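Local coordinates for succinyl-CoA ligase (ADP-forming) subunit alpha (Methanosaeta concilii, PDB 6HXI), which binds coenzyme A and joins an N-terminal CoA-ligase part to a helical C-terminal region of the citrate synthase family, at residues T13-Y18 against A81-N86; I42-N47 against I64-K69; A229-L234 against V256-G261; E237-I242 against Q288-A293; Q410-H415 against G574-G579. All blocks are in the same frame, centred on the assembly; numbering follows the deposited sequence.

Contacts 1 and 2 belong to one sheet in the N-terminal part of the chain. Their centres are 10 Å apart, and strands 15-18 and 42-46 are neighbours joined by backbone bonds such as I46 N to V17 O (2.8 Å). Contacts 3 and 4 form a second pair, centres 9 Å apart, within the CoA-ligase region; E239 and N291 of contact 4 bond to the strands of contact 3. Coenzyme A lies about 7 Å from the side chain of Y18, 8 Å from that of N47 and 11 Å from that of E233. Contact 5 is remote, in the helical C-terminal region, with its centre 59 Å from that of contact 1.

Contact 1. Residues T13-Y18 against A81-N86; sequences TKAFVY and ADVMVN
The F16 ring lies against the methyl group of A81, and this is the tight part of the contact. A81 CB sits 3.7 Å from the centroid of the F16 ring, over one face and offset toward the rim, a CH-pi contact. F16 CG is beside the backbone N (chi1 -62°), and this leans the ring back along its strand to A81. Residues 15-18 and 83-86 are adjacent parallel strands of the Rossmann-like CoA-binding sheet. F16 N donates to V83 O. V85 N binds F16 O at 2.8 Å, almost straight at 175°, and Y18 N binds V85 O at 2.7 Å. A15, V17, V83 and V85 share one face. On the other, M84 lies alongside Y18, with SD 3.8 Å from Y18 CB, and meets the ring obliquely in a Met-aromatic contact. N86 also runs beside Y18, its amide plane turned 70° from the ring. That amide is held by T96, T97 and the pocket residue A88.

The other end is looser. D82 N reaches K14 O in a weak bond of 3.2 Å. D82 OD1 accepts from a water at 2.8 Å, and the same water lies 2.7 Å from T13 OG1, which also bonds to D10. K14 turns its amine away to P40 and S39. Water meets the D82 carboxylate, while the K14 amine lies well away from it. The strands proper are joined by direct amide bonds and apolar side chains, whereas the T13 end relies partly on solvent.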
# COMPACT_ATOMS: atom_id res chain seq x y z
N THR B 13 47.31 6.96 -21.87
CA THR B 13 47.23 5.96 -20.79
C THR B 13 45.79 5.80 -20.27
O THR B 13 45.13 6.78 -19.95
CB THR B 13 48.18 6.34 -19.67
OG1 THR B 13 49.51 6.26 -20.17
CG2 THR B 13 48.05 5.46 -18.45
N LYS B 14 45.33 4.55 -20.23
CA LYS B 14 44.03 4.12 -19.73
C LYS B 14 44.29 3.19 -18.53
O LYS B 14 45.24 2.38 -18.54
CB LYS B 14 43.22 3.43 -20.84
CG LYS B 14 42.68 4.39 -21.88
CD LYS B 14 41.51 5.22 -21.36
CE LYS B 14 40.75 5.88 -22.48
NZ LYS B 14 39.43 6.36 -22.02
N ALA B 15 43.49 3.36 -17.50
CA ALA B 15 43.69 2.68 -16.24
C ALA B 15 42.42 2.09 -15.63
O ALA B 15 41.31 2.50 -15.96
CB ALA B 15 44.32 3.65 -15.23
N PHE B 16 42.63 1.16 -14.67
CA PHE B 16 41.59 0.60 -13.83
C PHE B 16 41.89 1.12 -12.45
O PHE B 16 43.05 1.26 -12.08
CB PHE B 16 41.65 -0.92 -13.79
CG PHE B 16 41.45 -1.65 -15.10
CD1 PHE B 16 40.29 -1.45 -15.85
CD2 PHE B 16 42.36 -2.60 -15.53
CE1 PHE B 16 40.08 -2.17 -17.03
CE2 PHE B 16 42.17 -3.28 -16.73
CZ PHE B 16 41.01 -3.09 -17.46
N VAL B 17 40.86 1.45 -11.71
CA VAL B 17 40.99 1.84 -10.32
C VAL B 17 40.40 0.67 -9.55
O VAL B 17 39.21 0.41 -9.68
CB VAL B 17 40.30 3.20 -9.99
CG1 VAL B 17 40.29 3.46 -8.48
CG2 VAL B 17 40.97 4.35 -10.73
N TYR B 18 41.24 -0.08 -8.84
CA TYR B 18 40.80 -1.19 -7.99
C TYR B 18 40.45 -0.60 -6.62
O TYR B 18 41.32 -0.03 -5.94
CB TYR B 18 41.90 -2.28 -7.85
CG TYR B 18 41.37 -3.50 -7.13
CD1 TYR B 18 41.25 -3.52 -5.74
CD2 TYR B 18 40.90 -4.61 -7.84
CE1 TYR B 18 40.69 -4.60 -5.08
CE2 TYR B 18 40.35 -5.71 -7.18
CZ TYR B 18 40.24 -5.69 -5.80
OH TYR B 18 39.71 -6.76 -5.14
N ALA B 81 43.56 -0.75 -21.31
CA ALA B 81 43.97 -0.27 -19.99
C ALA B 81 45.19 -1.10 -19.52
O ALA B 81 45.06 -2.31 -19.33
CB ALA B 81 42.81 -0.38 -19.01
N ASP B 82 46.36 -0.47 -19.41
CA ASP B 82 47.61 -1.14 -19.03
C ASP B 82 48.11 -0.76 -17.62
O ASP B 82 49.15 -1.24 -17.17
CB ASP B 82 48.70 -0.92 -20.10
CG ASP B 82 49.38 0.43 -20.07
OD1 ASP B 82 48.68 1.46 -19.86
OD2 ASP B 82 50.62 0.48 -20.28
N VAL B 83 47.36 0.10 -16.93
CA VAL B 83 47.67 0.55 -15.58
C VAL B 83 46.56 0.13 -14.62
O VAL B 83 45.39 0.30 -14.95
CB VAL B 83 47.88 2.09 -15.54
CG1 VAL B 83 48.13 2.58 -14.12
CG2 VAL B 83 49.02 2.51 -16.46
N MET B 84 46.93 -0.35 -13.41
CA MET B 84 45.98 -0.56 -12.32
C MET B 84 46.39 0.26 -11.10
O MET B 84 47.52 0.12 -10.62
CB MET B 84 45.77 -2.03 -11.94
CG MET B 84 44.63 -2.18 -10.92
SD MET B 84 44.16 -3.87 -10.53
CE MET B 84 45.07 -4.15 -8.99
N VAL B 85 45.47 1.12 -10.60
CA VAL B 85 45.64 1.93 -9.38
C VAL B 85 44.95 1.11 -8.32
O VAL B 85 43.73 0.97 -8.34
CB VAL B 85 45.08 3.37 -9.52
CG1 VAL B 85 45.31 4.17 -8.24
CG2 VAL B 85 45.68 4.09 -10.74
N ASN B 86 45.76 0.44 -7.45
CA ASN B 86 45.29 -0.50 -6.45
C ASN B 86 45.10 0.11 -5.08
O ASN B 86 46.07 0.34 -4.35
CB ASN B 86 46.24 -1.72 -6.41
CG ASN B 86 45.74 -2.89 -5.58
OD1 ASN B 86 44.67 -2.86 -5.00
ND2 ASN B 86 46.47 -3.98 -5.56
O HOH W 1 50.30 3.68 -20.06
O HOH W 2 46.83 2.20 -21.64

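Contact 2. Residues I42-N47 against I64-K69; sequences ISAIIN and ILPMYK
L65 is crossed by two isoleucines, each at about a right angle. I45 CD1 lies 3.8 Å from L65 CB, and I42 CG2 lies 3.8 Å from L65 CD1. Helix 22-34 closes over this cluster through I25. Further along, N47 and M67 pass each other at a slant. The extended first two torsions of M67 carry SD to 3.7 Å from N47 ND2, and the bend at chi3 (75°) swings CE beside the same nitrogen. N47 CB rests against M67 CG. N47 OD1 is held by S49 N.

The opposite face carries I46 and Y68. The Y68 ring presents its edge to A44, with CD1 3.7 Å from A44 CB and the methyl close to the ring plane. Helix 71-77 packs on I46 and Y68, and a triethylene glycol molecule lies about 4 Å from the Y68 side chain.

Segments 42-47 and 64-69 are parallel neighbours in the Rossmann-like sheet. I45 N donates to P66 O, Y68 N to I45 O at 2.8 Å, and N47 N to Y68 O at 2.7 Å. The chain turns a corner at S43. There P66 CD lies 3.3 Å from S43 O. A proline has no N-H to give, and the ladder of amide bonds stops at this point. Beyond it, the strands are joined by the apolar grip on L65.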
# COMPACT_ATOMS: atom_id res chain seq x y z
N ILE B 42 40.56 6.68 -17.05
CA ILE B 42 39.99 5.52 -16.39
C ILE B 42 39.02 4.81 -17.33
O ILE B 42 38.02 5.40 -17.73
CB ILE B 42 39.27 5.91 -15.07
CG1 ILE B 42 40.24 6.59 -14.06
CG2 ILE B 42 38.51 4.73 -14.46
CD1 ILE B 42 39.52 7.29 -12.86
N SER B 43 39.31 3.54 -17.64
CA SER B 43 38.46 2.70 -18.48
C SER B 43 37.37 2.07 -17.59
O SER B 43 36.21 2.04 -17.99
CB SER B 43 39.28 1.62 -19.17
OG SER B 43 40.11 2.15 -20.20
N ALA B 44 37.76 1.56 -16.38
CA ALA B 44 36.80 0.93 -15.46
C ALA B 44 37.25 0.98 -14.01
O ALA B 44 38.43 1.19 -13.70
CB ALA B 44 36.55 -0.53 -15.87
N ILE B 45 36.29 0.74 -13.12
CA ILE B 45 36.52 0.62 -11.69
C ILE B 45 36.38 -0.86 -11.37
O ILE B 45 35.52 -1.53 -11.95
CB ILE B 45 35.54 1.49 -10.87
CG1 ILE B 45 35.67 2.97 -11.28
CG2 ILE B 45 35.73 1.31 -9.37
CD1 ILE B 45 34.37 3.62 -11.40
N ILE B 46 37.22 -1.37 -10.47
CA ILE B 46 37.08 -2.75 -10.04
C ILE B 46 36.57 -2.67 -8.60
O ILE B 46 37.24 -2.11 -7.73
CB ILE B 46 38.36 -3.62 -10.26
CG1 ILE B 46 38.87 -3.50 -11.73
CG2 ILE B 46 38.08 -5.09 -9.92
CD1 ILE B 46 40.29 -3.85 -11.94
N ASN B 47 35.33 -3.11 -8.38
CA ASN B 47 34.68 -3.09 -7.08
C ASN B 47 34.35 -4.54 -6.69
O ASN B 47 33.43 -5.15 -7.25
CB ASN B 47 33.43 -2.20 -7.12
CG ASN B 47 32.78 -1.96 -5.77
OD1 ASN B 47 33.08 -2.59 -4.76
ND2 ASN B 47 31.83 -1.05 -5.74
N ILE B 64 29.58 8.40 -17.20
CA ILE B 64 29.38 7.08 -16.60
C ILE B 64 30.63 6.23 -16.78
O ILE B 64 31.11 6.06 -17.88
CB ILE B 64 28.08 6.37 -17.13
CG1 ILE B 64 26.78 7.18 -16.85
CG2 ILE B 64 27.92 4.93 -16.67
CD1 ILE B 64 26.58 7.78 -15.48
N LEU B 65 31.11 5.64 -15.70
CA LEU B 65 32.22 4.68 -15.77
C LEU B 65 31.69 3.30 -15.44
O LEU B 65 30.92 3.16 -14.49
CB LEU B 65 33.37 5.04 -14.82
CG LEU B 65 34.11 6.35 -15.13
CD1 LEU B 65 35.19 6.58 -14.13
CD2 LEU B 65 34.65 6.38 -16.57
N PRO B 66 32.09 2.27 -16.22
CA PRO B 66 31.68 0.89 -15.90
C PRO B 66 32.42 0.38 -14.67
O PRO B 66 33.51 0.84 -14.35
CB PRO B 66 32.01 0.11 -17.16
CG PRO B 66 33.08 0.89 -17.82
CD PRO B 66 32.99 2.31 -17.40
N MET B 67 31.80 -0.56 -13.95
CA MET B 67 32.32 -1.07 -12.69
C MET B 67 32.20 -2.59 -12.66
O MET B 67 31.11 -3.12 -12.85
CB MET B 67 31.58 -0.34 -11.56
CG MET B 67 32.15 -0.54 -10.20
SD MET B 67 31.41 0.65 -9.05
CE MET B 67 29.80 -0.06 -8.81
N TYR B 68 33.37 -3.27 -12.53
CA TYR B 68 33.53 -4.73 -12.57
C TYR B 68 33.87 -5.32 -11.23
O TYR B 68 34.58 -4.70 -10.47
CB TYR B 68 34.60 -5.13 -13.62
CG TYR B 68 34.16 -4.81 -15.03
CD1 TYR B 68 34.34 -3.54 -15.58
CD2 TYR B 68 33.49 -5.76 -15.80
CE1 TYR B 68 33.90 -3.23 -16.86
CE2 TYR B 68 33.05 -5.45 -17.10
CZ TYR B 68 33.25 -4.19 -17.61
OH TYR B 68 32.82 -3.88 -18.87
N LYS B 69 33.41 -6.56 -10.96
CA LYS B 69 33.68 -7.26 -9.71
C LYS B 69 35.11 -7.80 -9.62
O LYS B 69 35.66 -7.88 -8.52
CB LYS B 69 32.67 -8.41 -9.52
CG LYS B 69 31.62 -8.16 -8.44
CD LYS B 69 31.10 -9.47 -7.85
CE LYS B 69 30.45 -9.27 -6.50
NZ LYS B 69 30.11 -10.55 -5.83

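Contact 3. Residues A229-L234 against V256-G261; sequences ACLGEL and VAWVTG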
# COMPACT_ATOMS: atom_id res chain seq x y z
N ALA B 229 66.00 14.78 -10.33
CA ALA B 229 65.98 15.22 -8.94
C ALA B 229 65.47 14.10 -8.07
O ALA B 229 64.47 13.48 -8.43
CB ALA B 229 65.09 16.45 -8.79
N CYS B 230 66.14 13.80 -6.95
CA CYS B 230 65.61 12.77 -6.06
C CYS B 230 65.75 13.11 -4.59
O CYS B 230 66.60 13.89 -4.20
CB CYS B 230 66.14 11.38 -6.38
SG CYS B 230 67.86 11.14 -5.98
N LEU B 231 64.85 12.55 -3.80
CA LEU B 231 64.79 12.74 -2.37
C LEU B 231 64.66 11.38 -1.71
O LEU B 231 63.64 10.72 -1.86
CB LEU B 231 63.58 13.64 -2.05
CG LEU B 231 63.43 14.16 -0.62
CD1 LEU B 231 64.51 15.17 -0.28
CD2 LEU B 231 62.03 14.78 -0.42
N GLY B 232 65.72 10.94 -1.05
CA GLY B 232 65.75 9.67 -0.34
C GLY B 232 65.65 9.86 1.16
O GLY B 232 65.34 10.96 1.63
N GLU B 233 65.89 8.78 1.92
CA GLU B 233 65.88 8.78 3.39
C GLU B 233 66.77 7.67 3.95
O GLU B 233 67.12 6.73 3.23
CB GLU B 233 64.44 8.72 3.98
CG GLU B 233 63.73 7.40 3.77
CD GLU B 233 62.36 7.22 4.40
OE1 GLU B 233 61.84 8.16 5.05
OE2 GLU B 233 61.81 6.10 4.25
N LEU B 234 67.14 7.79 5.23
CA LEU B 234 67.96 6.80 5.93
C LEU B 234 67.31 5.41 5.94
O LEU B 234 66.08 5.29 5.73
CB LEU B 234 68.27 7.28 7.36
CG LEU B 234 67.20 7.14 8.44
CD1 LEU B 234 67.73 7.61 9.75
CD2 LEU B 234 65.92 7.94 8.13
N VAL B 256 70.09 16.11 -8.94
CA VAL B 256 69.99 16.79 -7.63
C VAL B 256 69.61 15.68 -6.65
O VAL B 256 68.72 14.89 -6.95
CB VAL B 256 68.97 17.96 -7.60
CG1 VAL B 256 68.90 18.59 -6.22
CG2 VAL B 256 69.31 19.02 -8.65
N ALA B 257 70.30 15.59 -5.52
CA ALA B 257 70.01 14.53 -4.56
C ALA B 257 70.07 14.97 -3.11
O ALA B 257 70.99 15.67 -2.71
CB ALA B 257 70.95 13.37 -4.79
N TRP B 258 69.09 14.52 -2.31
CA TRP B 258 69.07 14.76 -0.87
C TRP B 258 68.49 13.57 -0.13
O TRP B 258 67.47 13.02 -0.54
CB TRP B 258 68.36 16.08 -0.48
CG TRP B 258 68.38 16.32 1.00
CD1 TRP B 258 67.34 16.17 1.87
CD2 TRP B 258 69.54 16.60 1.81
NE1 TRP B 258 67.76 16.39 3.16
CE2 TRP B 258 69.11 16.66 3.15
CE3 TRP B 258 70.89 16.83 1.52
CZ2 TRP B 258 69.98 16.95 4.20
CZ3 TRP B 258 71.76 17.10 2.56
CH2 TRP B 258 71.31 17.17 3.88
N VAL B 259 69.17 13.15 0.95
CA VAL B 259 68.75 12.04 1.80
C VAL B 259 68.37 12.60 3.18
O VAL B 259 69.20 13.22 3.86
CB VAL B 259 69.82 10.90 1.87
CG1 VAL B 259 69.35 9.77 2.77
CG2 VAL B 259 70.15 10.37 0.47
N THR B 260 67.11 12.41 3.57
CA THR B 260 66.56 12.88 4.86
C THR B 260 66.90 11.88 5.99
O THR B 260 67.16 10.71 5.73
CB THR B 260 65.05 13.12 4.72
OG1 THR B 260 64.41 11.86 4.62
CG2 THR B 260 64.69 13.96 3.51
N GLY B 261 66.88 12.36 7.23
CA GLY B 261 67.19 11.54 8.40
C GLY B 261 68.51 11.91 9.05
O GLY B 261 69.14 11.06 9.68
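G232 O is gripped by two donors of T260. T260 N comes at 3.0 Å and is almost straight at 177°, but it stands 46° out of the carbonyl plane. T260 OG1, at 3.3 Å, lies in that plane and uses a lone pair. The hydroxyl gets there because it stands between the backbone N and the carbonyl carbon (chi1 71°). The same OG1 is 3.2 Å from E233 CB.

The strands are parallel and form the two ends of a beta-alpha-beta unit with helix 239-247. Further bonds run from G232 N to W258 O and from L234 N to T260 O. L231 CD1 touches W258 CD1 at 3.7 Å, at the edge of the indole and in its plane. V259 CG1 presses on the backbone at E233 C, 3.5 Å away. At the strand ends L234 CD2 packs on G261 CA at 3.8 Å. G261 N bonds to D288 of a neighbouring citrate lyase chain.

One T260 donor uses a lone pair and the other does not. Together they probably polarise the G232 carbonyl, and they fix the T260 side chain as well as its backbone.

Contact 4. Residues E237-I242 against Q288-A293; sequences EDEYMI and QAKNDA
K290 reaches from helix 287-297 to E239 and Y240, near the start of helix 239-247. Both helices flank the mixed sheet of the CoA-ligase region, and helix 239-247 is the crossover of its last beta-alpha-beta unit. From CB, K290 runs out fully extended. Its CG lies 3.6 Å from Y240 OH and about as near CE2, and the two side chains cross at about a right angle. CD passes the E239 carboxylate, 3.9 Å from OE1. CE sits between the two partners, 3.6 Å from E239 OE1 and 4.0 Å from Y240 CE2. NZ ends in a salt bridge, 2.8 Å from E239 OE1, approaching from above the carboxylate plane (54° out of it).

The E239 chain bends at chi2 (85°) to offer that oxygen. The backbone oxygens of E233, G235 and G236 also lie within hydrogen-bonding reach of NZ, so four acceptors share its three protons. E239 OE2 holds K177 and E233 N. The ammonium group thus ties the end of strand 227-233 and the loop after it to helix 287-297. Y240 OH bonds to K284 O and also lies 3.5 Å from A289 CB. Y240 CE1 touches A293 CB at 3.9 Å, oblique to the ring.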
# COMPACT_ATOMS: atom_id res chain seq x y z
N GLU B 237 69.62 0.26 1.45
CA GLU B 237 70.74 0.61 0.55
C GLU B 237 70.32 1.00 -0.87
O GLU B 237 71.14 0.91 -1.79
CB GLU B 237 71.74 -0.55 0.50
CG GLU B 237 72.66 -0.64 1.70
CD GLU B 237 73.69 -1.74 1.55
OE1 GLU B 237 74.68 -1.54 0.81
OE2 GLU B 237 73.49 -2.83 2.15
N ASP B 238 69.06 1.43 -1.06
CA ASP B 238 68.49 1.82 -2.35
C ASP B 238 69.31 2.91 -3.06
O ASP B 238 69.64 2.76 -4.22
CB ASP B 238 67.01 2.23 -2.18
CG ASP B 238 66.30 2.83 -3.41
OD1 ASP B 238 66.64 3.96 -3.80
OD2 ASP B 238 65.33 2.21 -3.90
N GLU B 239 69.63 4.00 -2.34
CA GLU B 239 70.36 5.17 -2.87
C GLU B 239 71.78 4.81 -3.36
O GLU B 239 72.31 5.49 -4.23
CB GLU B 239 70.38 6.33 -1.85
CG GLU B 239 69.01 6.89 -1.51
CD GLU B 239 68.20 6.20 -0.43
OE1 GLU B 239 68.49 5.02 -0.09
OE2 GLU B 239 67.26 6.83 0.08
N TYR B 240 72.34 3.70 -2.85
CA TYR B 240 73.65 3.20 -3.27
C TYR B 240 73.59 2.57 -4.67
O TYR B 240 74.64 2.39 -5.28
CB TYR B 240 74.26 2.25 -2.21
CG TYR B 240 74.68 3.01 -0.97
CD1 TYR B 240 75.85 3.76 -0.95
CD2 TYR B 240 73.87 3.02 0.17
CE1 TYR B 240 76.22 4.50 0.18
CE2 TYR B 240 74.24 3.74 1.30
CZ TYR B 240 75.40 4.49 1.30
OH TYR B 240 75.76 5.21 2.41
N MET B 241 72.38 2.30 -5.19
CA MET B 241 72.22 1.79 -6.56
C MET B 241 72.43 2.97 -7.51
O MET B 241 73.06 2.81 -8.56
CB MET B 241 70.82 1.18 -6.80
CG MET B 241 70.59 -0.14 -6.09
SD MET B 241 68.84 -0.58 -5.96
CE MET B 241 68.50 -1.05 -7.69
N ILE B 242 71.95 4.17 -7.08
CA ILE B 242 72.04 5.43 -7.82
C ILE B 242 73.47 5.90 -7.87
O ILE B 242 73.97 6.18 -8.96
CB ILE B 242 71.07 6.52 -7.26
CG1 ILE B 242 69.59 6.00 -7.21
CG2 ILE B 242 71.17 7.83 -8.06
CD1 ILE B 242 68.78 6.57 -6.09
N GLN B 288 73.78 10.74 6.59
CA GLN B 288 75.12 11.33 6.44
C GLN B 288 75.98 10.54 5.45
O GLN B 288 76.47 11.13 4.49
CB GLN B 288 75.83 11.53 7.80
CG GLN B 288 75.30 12.73 8.61
CD GLN B 288 73.98 12.50 9.36
OE1 GLN B 288 73.35 11.42 9.30
NE2 GLN B 288 73.55 13.52 10.11
N ALA B 289 76.11 9.21 5.65
CA ALA B 289 76.85 8.31 4.76
C ALA B 289 76.30 8.36 3.32
O ALA B 289 77.09 8.33 2.37
CB ALA B 289 76.79 6.89 5.30
N LYS B 290 74.98 8.48 3.17
CA LYS B 290 74.30 8.56 1.87
C LYS B 290 74.54 9.89 1.14
O LYS B 290 74.90 9.88 -0.04
CB LYS B 290 72.80 8.25 2.00
CG LYS B 290 72.51 6.79 2.33
CD LYS B 290 71.03 6.51 2.45
CE LYS B 290 70.74 5.04 2.66
NZ LYS B 290 69.28 4.73 2.54
N ASN B 291 74.37 11.03 1.84
CA ASN B 291 74.58 12.37 1.29
C ASN B 291 76.04 12.59 0.92
O ASN B 291 76.32 13.21 -0.11
CB ASN B 291 74.07 13.46 2.25
CG ASN B 291 72.57 13.64 2.24
OD1 ASN B 291 71.91 13.57 1.19
ND2 ASN B 291 71.98 13.89 3.41
N ASP B 292 76.97 12.04 1.72
CA ASP B 292 78.40 12.14 1.45
C ASP B 292 78.78 11.35 0.20
O ASP B 292 79.45 11.90 -0.67
CB ASP B 292 79.23 11.69 2.67
CG ASP B 292 79.26 12.68 3.82
OD1 ASP B 292 78.67 13.79 3.68
OD2 ASP B 292 79.88 12.36 4.86
N ALA B 293 78.30 10.08 0.09
CA ALA B 293 78.53 9.22 -1.07
C ALA B 293 77.90 9.82 -2.34
O ALA B 293 78.43 9.63 -3.43
CB ALA B 293 77.99 7.82 -0.81

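Contact 5. Residues Q410-H415 against G574-G579; sequences QIVADH and GLFALG
V412 meets the helix of F576 and G579 with two of its carbons. V412 CB lies 4.1 Å from F576 CD1, and V412 CG2 lies 4.0 Å from G579 CA. With chi1 at -52°, CG2 stands between the valine's own backbone N and carbonyl carbon, and CG1 lies anti to the carbonyl carbon. This rotation sends CG2 toward the glycine. G579 has no side chain, which lets the methyl come down onto its backbone.

F576 holds CG anti to the backbone N (chi1 -178°), and its ring reaches V412 obliquely. The same ring stacks edge-to-face with F450. An acetate ion lies about 4 Å from the F576 side chain.

These are helices 399-412 and 571-594 of the all-helical citrate synthase family region, brought together across nearly 160 residues of mostly helical chain. Helix 540-555 adds I544 against V412.

A413 approaches with its backbone. A413 CA points its hydrogen at G579 O, with CA and O 3.3 Å apart and an angle of 167° at the hydrogen. The A413 methyl is turned away overall, yet CB still lies 4.1 Å from G579 O. No hydrogen bond crosses between the two segments. Just beyond them, V412 O accepts from R580 NE. Next to A413, D414 OD2 accepts from H587 NE2 and hydrogen-bonds to S360 OG of the second subunit.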
# COMPACT_ATOMS: atom_id res chain seq x y z
N GLN B 410 -3.11 -2.96 22.93
CA GLN B 410 -3.40 -4.36 23.28
C GLN B 410 -4.82 -4.74 22.99
O GLN B 410 -5.09 -5.82 22.46
CB GLN B 410 -3.08 -4.60 24.75
CG GLN B 410 -1.59 -4.43 25.01
CD GLN B 410 -1.32 -4.48 26.49
OE1 GLN B 410 -1.45 -5.50 27.12
NE2 GLN B 410 -0.97 -3.38 27.07
N ILE B 411 -5.74 -3.84 23.31
CA ILE B 411 -7.18 -4.08 23.10
C ILE B 411 -7.55 -4.15 21.63
O ILE B 411 -8.39 -4.95 21.25
CB ILE B 411 -7.98 -3.01 23.89
CG1 ILE B 411 -7.93 -3.44 25.40
CG2 ILE B 411 -9.46 -2.83 23.36
CD1 ILE B 411 -8.47 -2.53 26.41
N VAL B 412 -6.91 -3.30 20.79
CA VAL B 412 -7.23 -3.30 19.36
C VAL B 412 -6.29 -4.21 18.54
O VAL B 412 -6.44 -4.25 17.33
CB VAL B 412 -7.37 -1.88 18.74
CG1 VAL B 412 -8.33 -1.00 19.55
CG2 VAL B 412 -6.01 -1.19 18.59
N ALA B 413 -5.34 -4.92 19.18
CA ALA B 413 -4.34 -5.76 18.48
C ALA B 413 -4.96 -6.69 17.42
O ALA B 413 -4.47 -6.76 16.30
CB ALA B 413 -3.50 -6.55 19.45
N ASP B 414 -6.07 -7.31 17.76
CA ASP B 414 -6.75 -8.16 16.82
C ASP B 414 -8.19 -8.36 17.19
O ASP B 414 -8.50 -8.42 18.36
CB ASP B 414 -6.08 -9.55 16.73
CG ASP B 414 -6.40 -10.16 15.38
OD1 ASP B 414 -6.10 -9.50 14.34
OD2 ASP B 414 -7.09 -11.21 15.35
N HIS B 415 -9.03 -8.58 16.20
CA HIS B 415 -10.42 -8.89 16.40
C HIS B 415 -10.85 -10.07 15.50
O HIS B 415 -11.99 -10.15 15.07
CB HIS B 415 -11.32 -7.64 16.26
CG HIS B 415 -12.64 -7.80 16.96
ND1 HIS B 415 -12.75 -8.42 18.21
CD2 HIS B 415 -13.87 -7.38 16.60
CE1 HIS B 415 -14.03 -8.37 18.54
NE2 HIS B 415 -14.75 -7.78 17.58
N GLY B 574 -4.36 6.43 13.28
CA GLY B 574 -3.00 5.96 13.42
C GLY B 574 -2.83 4.99 14.57
O GLY B 574 -2.13 3.99 14.43
N LEU B 575 -3.45 5.29 15.73
CA LEU B 575 -3.38 4.43 16.92
C LEU B 575 -4.03 3.08 16.61
O LEU B 575 -3.43 2.04 16.87
CB LEU B 575 -4.08 5.11 18.10
CG LEU B 575 -3.88 4.51 19.48
CD1 LEU B 575 -2.38 4.36 19.82
CD2 LEU B 575 -4.61 5.33 20.55
N PHE B 576 -5.20 3.10 15.95
CA PHE B 576 -5.86 1.88 15.52
C PHE B 576 -4.99 1.08 14.53
O PHE B 576 -4.88 -0.13 14.65
CB PHE B 576 -7.26 2.17 14.92
CG PHE B 576 -8.02 0.93 14.50
CD1 PHE B 576 -8.66 0.13 15.46
CD2 PHE B 576 -8.05 0.52 13.17
CE1 PHE B 576 -9.34 -1.04 15.08
CE2 PHE B 576 -8.73 -0.67 12.79
CZ PHE B 576 -9.41 -1.40 13.73
N ALA B 577 -4.37 1.77 13.60
CA ALA B 577 -3.50 1.16 12.58
C ALA B 577 -2.27 0.50 13.16
O ALA B 577 -1.92 -0.61 12.78
CB ALA B 577 -3.12 2.19 11.52
N LEU B 578 -1.66 1.16 14.11
CA LEU B 578 -0.49 0.65 14.80
C LEU B 578 -0.87 -0.61 15.62
O LEU B 578 -0.19 -1.64 15.52
CB LEU B 578 0.08 1.78 15.69
CG LEU B 578 1.29 1.42 16.54
CD1 LEU B 578 2.52 1.21 15.70
CD2 LEU B 578 1.53 2.46 17.57
N GLY B 579 -1.92 -0.53 16.41
CA GLY B 579 -2.35 -1.69 17.18
C GLY B 579 -2.84 -2.84 16.32
O GLY B 579 -2.39 -3.97 16.50